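Long-range contact in alpha-l-arabinofuranosidase domain protein (PDB 4ATW), which hydrolyses terminal alpha-L-arabinofuranosides, probably trimming arabinose side chains from plant polysaccharides, as a thermostable glycoside hydrolase: residues V13-Y21 / L309-P320. Residues are numbered along the deposited sequence; the frame is centred on the assembly and turned at random.
Sequences VKPISRHIY and LVLLQKMSDIVP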
loop_
_atom_site.group_PDB
_atom_site.type_symbol
_atom_site.label_atom_id
_atom_site.label_comp_id
_atom_site.label_asym_id
_atom_site.label_seq_id
_atom_site.Cartn_x
_atom_site.Cartn_y
_atom_site.Cartn_z
ATOM N N VAL A 13 -0.264 -16.627 16.243
ATOM C CA VAL A 13 -1.305 -15.741 16.686
ATOM C C VAL A 13 -2.391 -15.604 15.607
ATOM O O VAL A 13 -3.587 -15.793 15.862
ATOM C CB VAL A 13 -0.696 -14.390 17.008
ATOM C CG1 VAL A 13 -1.733 -13.471 17.607
ATOM C CG2 VAL A 13 0.466 -14.589 17.963
ATOM N N LYS A 14 -1.982 -15.298 14.386
ATOM C CA LYS A 14 -2.960 -15.135 13.327
ATOM C C LYS A 14 -2.261 -15.101 11.997
ATOM O O LYS A 14 -1.047 -15.021 11.920
ATOM C CB LYS A 14 -3.744 -13.841 13.551
ATOM C CG LYS A 14 -2.876 -12.629 13.779
ATOM C CD LYS A 14 -3.679 -11.483 14.418
ATOM C CE LYS A 14 -2.826 -10.216 14.646
ATOM N NZ LYS A 14 -3.542 -9.221 15.503
ATOM N N PRO A 15 -3.015 -15.170 10.924
ATOM C CA PRO A 15 -2.303 -15.134 9.650
ATOM C C PRO A 15 -1.901 -13.696 9.360
ATOM O O PRO A 15 -2.277 -12.776 10.102
ATOM C CB PRO A 15 -3.346 -15.635 8.657
ATOM C CG PRO A 15 -4.228 -16.561 9.488
ATOM C CD PRO A 15 -3.572 -16.467 10.846
ATOM N N ILE A 16 -1.122 -13.499 8.306
ATOM C CA ILE A 16 -0.732 -12.152 7.899
ATOM C C ILE A 16 -1.256 -12.061 6.481
ATOM O O ILE A 16 -0.739 -12.746 5.586
ATOM C CB ILE A 16 0.780 -11.972 7.868
ATOM C CG1 ILE A 16 1.316 -12.108 9.279
ATOM C CG2 ILE A 16 1.165 -10.611 7.259
ATOM C CD1 ILE A 16 2.820 -11.914 9.375
ATOM N N SER A 17 -2.300 -11.249 6.285
ATOM C CA SER A 17 -2.918 -11.078 4.973
ATOM C C SER A 17 -1.822 -10.665 4.003
ATOM O O SER A 17 -1.187 -9.618 4.155
ATOM C CB SER A 17 -4.009 -10.013 5.041
ATOM O OG SER A 17 -4.643 -9.869 3.787
ATOM N N ARG A 18 -1.584 -11.503 3.006
ATOM C CA ARG A 18 -0.533 -11.206 2.067
ATOM C C ARG A 18 -0.731 -9.894 1.338
ATOM O O ARG A 18 0.188 -9.409 0.683
ATOM C CB ARG A 18 -0.390 -12.342 1.069
ATOM C CG ARG A 18 -1.561 -12.535 0.156
ATOM C CD ARG A 18 -1.032 -12.981 -1.188
ATOM N NE ARG A 18 -2.080 -13.123 -2.173
ATOM C CZ ARG A 18 -1.895 -12.889 -3.466
ATOM N NH1 ARG A 18 -0.704 -12.488 -3.898
ATOM N NH2 ARG A 18 -2.903 -13.042 -4.328
ATOM N N HIS A 19 -1.920 -9.308 1.464
ATOM C CA HIS A 19 -2.232 -8.054 0.781
ATOM C C HIS A 19 -1.940 -6.765 1.512
ATOM O O HIS A 19 -2.454 -5.708 1.141
ATOM C CB HIS A 19 -3.687 -8.050 0.338
ATOM C CG HIS A 19 -3.943 -8.932 -0.838
ATOM N ND1 HIS A 19 -4.621 -10.124 -0.736
ATOM C CD2 HIS A 19 -3.580 -8.815 -2.137
ATOM C CE1 HIS A 19 -4.670 -10.707 -1.921
ATOM N NE2 HIS A 19 -4.043 -9.932 -2.788
ATOM N N ILE A 20 -1.115 -6.841 2.548
ATOM C CA ILE A 20 -0.797 -5.642 3.292
ATOM C C ILE A 20 0.306 -4.961 2.546
ATOM O O ILE A 20 0.523 -3.785 2.716
ATOM C CB ILE A 20 -0.345 -5.931 4.755
ATOM C CG1 ILE A 20 0.756 -6.982 4.752
ATOM C CG2 ILE A 20 -1.552 -6.380 5.614
ATOM C CD1 ILE A 20 1.211 -7.397 6.160
ATOM N N TYR A 21 0.962 -5.695 1.665
ATOM C CA TYR A 21 2.085 -5.151 0.913
ATOM C C TYR A 21 1.707 -4.625 -0.471
ATOM O O TYR A 21 2.559 -4.500 -1.358
ATOM C CB TYR A 21 3.169 -6.235 0.781
ATOM C CG TYR A 21 3.540 -6.942 2.082
ATOM C CD1 TYR A 21 4.157 -6.250 3.147
ATOM C CD2 TYR A 21 3.285 -8.288 2.243
ATOM C CE1 TYR A 21 4.503 -6.893 4.343
ATOM C CE2 TYR A 21 3.632 -8.935 3.425
ATOM C CZ TYR A 21 4.238 -8.230 4.470
ATOM O OH TYR A 21 4.554 -8.901 5.627
ATOM N N LEU A 309 4.865 -1.282 7.893
ATOM C CA LEU A 309 4.785 -2.693 7.495
ATOM C C LEU A 309 4.812 -3.625 8.700
ATOM O O LEU A 309 4.108 -4.638 8.730
ATOM C CB LEU A 309 5.923 -3.063 6.520
ATOM C CG LEU A 309 5.838 -2.473 5.112
ATOM C CD1 LEU A 309 7.099 -2.826 4.357
ATOM C CD2 LEU A 309 4.604 -2.970 4.400
ATOM N N VAL A 310 5.624 -3.288 9.691
ATOM C CA VAL A 310 5.674 -4.116 10.879
ATOM C C VAL A 310 4.318 -4.071 11.596
ATOM O O VAL A 310 3.814 -5.109 12.060
ATOM C CB VAL A 310 6.735 -3.640 11.859
ATOM C CG1 VAL A 310 6.706 -4.527 13.091
ATOM C CG2 VAL A 310 8.104 -3.643 11.204
ATOM N N LEU A 311 3.746 -2.862 11.695
ATOM C CA LEU A 311 2.452 -2.638 12.327
ATOM C C LEU A 311 1.408 -3.514 11.617
ATOM O O LEU A 311 0.735 -4.348 12.238
ATOM C CB LEU A 311 2.101 -1.161 12.196
ATOM C CG LEU A 311 0.779 -0.793 12.852
ATOM C CD1 LEU A 311 0.879 -1.008 14.338
ATOM C CD2 LEU A 311 0.431 0.644 12.580
ATOM N N LEU A 312 1.306 -3.335 10.301
ATOM C CA LEU A 312 0.372 -4.098 9.494
ATOM C C LEU A 312 0.624 -5.565 9.698
ATOM O O LEU A 312 -0.306 -6.356 9.834
ATOM C CB LEU A 312 0.517 -3.754 8.007
ATOM C CG LEU A 312 0.109 -2.311 7.676
ATOM C CD1 LEU A 312 0.428 -2.027 6.237
ATOM C CD2 LEU A 312 -1.393 -2.090 7.914
ATOM N N GLN A 313 1.896 -5.930 9.742
ATOM C CA GLN A 313 2.244 -7.326 9.897
ATOM C C GLN A 313 1.437 -7.873 11.079
ATOM O O GLN A 313 0.860 -8.982 11.017
ATOM C CB GLN A 313 3.763 -7.457 10.079
ATOM C CG GLN A 313 4.299 -8.865 9.899
ATOM C CD GLN A 313 5.704 -8.926 9.252
ATOM O OE1 GLN A 313 5.872 -8.576 8.073
ATOM N NE2 GLN A 313 6.717 -9.388 10.023
ATOM N N LYS A 314 1.323 -7.071 12.133
ATOM C CA LYS A 314 0.590 -7.574 13.280
ATOM C C LYS A 314 -0.825 -7.127 13.418
ATOM O O LYS A 314 -1.412 -7.357 14.464
ATOM C CB LYS A 314 1.341 -7.330 14.601
ATOM C CG LYS A 314 2.130 -6.051 14.715
ATOM C CD LYS A 314 3.080 -6.156 15.905
ATOM C CE LYS A 314 3.696 -4.825 16.284
ATOM N NZ LYS A 314 4.461 -4.972 17.551
ATOM N N MET A 315 -1.383 -6.519 12.369
ATOM C CA MET A 315 -2.776 -6.072 12.410
ATOM C C MET A 315 -3.560 -6.479 11.178
ATOM O O MET A 315 -4.729 -6.121 11.024
ATOM C CB MET A 315 -2.844 -4.551 12.539
ATOM C CG MET A 315 -2.817 -4.060 13.964
ATOM S SD MET A 315 -2.633 -2.296 14.053
ATOM C CE MET A 315 -4.255 -1.774 13.565
ATOM N N SER A 316 -2.927 -7.251 10.309
ATOM C CA SER A 316 -3.557 -7.682 9.067
ATOM C C SER A 316 -4.916 -8.315 9.271
ATOM O O SER A 316 -5.623 -8.577 8.300
ATOM C CB SER A 316 -2.655 -8.671 8.323
ATOM O OG SER A 316 -2.327 -9.766 9.162
ATOM N N ASP A 317 -5.285 -8.574 10.521
ATOM C CA ASP A 317 -6.580 -9.192 10.791
ATOM C C ASP A 317 -7.699 -8.180 10.680
ATOM O O ASP A 317 -8.821 -8.547 10.352
ATOM C CB ASP A 317 -6.600 -9.941 12.150
ATOM C CG ASP A 317 -6.153 -9.086 13.313
ATOM O OD1 ASP A 317 -5.177 -8.329 13.156
ATOM O OD2 ASP A 317 -6.759 -9.182 14.396
ATOM N N ILE A 318 -7.402 -6.909 10.922
ATOM C CA ILE A 318 -8.431 -5.896 10.771
ATOM C C ILE A 318 -8.134 -4.992 9.565
ATOM O O ILE A 318 -9.023 -4.333 9.033
ATOM C CB ILE A 318 -8.565 -5.013 12.004
ATOM C CG1 ILE A 318 -7.510 -3.952 11.975
ATOM C CG2 ILE A 318 -8.425 -5.815 13.248
ATOM C CD1 ILE A 318 -7.842 -2.864 12.859
ATOM N N VAL A 319 -6.877 -4.971 9.135
ATOM C CA VAL A 319 -6.477 -4.168 7.986
ATOM C C VAL A 319 -5.798 -5.139 7.049
ATOM O O VAL A 319 -4.598 -5.109 6.882
ATOM C CB VAL A 319 -5.470 -3.070 8.383
ATOM C CG1 VAL A 319 -5.237 -2.133 7.249
ATOM C CG2 VAL A 319 -5.973 -2.296 9.552
ATOM N N PRO A 320 -6.559 -6.031 6.434
ATOM C CA PRO A 320 -5.952 -6.995 5.526
ATOM C C PRO A 320 -5.447 -6.445 4.203
ATOM O O PRO A 320 -4.588 -7.048 3.548
ATOM C CB PRO A 320 -7.061 -8.018 5.337
ATOM C CG PRO A 320 -8.279 -7.214 5.455
ATOM C CD PRO A 320 -7.974 -6.349 6.644
#
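Lys14 reaches over the loop that follows helix 299-313 and brings its ammonium group within bonding distance of two oxygens. NZ of Lys14 forms a salt bridge with OD1 of Asp317 at 3.0 Å, arriving from above the carboxylate plane, and it donates a second hydrogen bond to the backbone O of Lys314, the first residue past the helix. CG of Lys14 sits between its own N and carbonyl carbon (chi1 51°), and from there the extended chain runs down to both acceptors, its CD passing 3.6 Å from CG of Asp317. Shortening this residue to an alanine would probably leave the Asp317 carboxylate without its positive mate and the Lys314 carbonyl without this donor.

Further along, Ser17 meets the loop twice: its N makes a weak bond to OG of Ser316, and its OG donates to the O of Pro320, 2.8 Å away. Beside these bonds Ile20 points into the helix end, CG2 lying 3.7 Å from CB of Ser316 and CB packing on CB of Leu312. The Tyr21 ring presents its edge to the helix. OH of Tyr21 donates to OE1 of Gln313 at 2.8 Å, with ring and amide planes 81° apart, while CD2 of Leu309 meets CD1 of Tyr21 at the ring edge and CG1 of Ile20 covers the centre of one face. Gln313 also lays its CG 3.4 Å from CD1 of Ile16.

Here the end of strand 11-15 and the linker after it are tied to the end of helix 299-313 and the loop beyond. Hydrogen bonds and a salt bridge round an isoleucine-leucine packing thus hold together the approaches to the first and last strands of the (beta/alpha)8 barrel, 23-24 and 321-322.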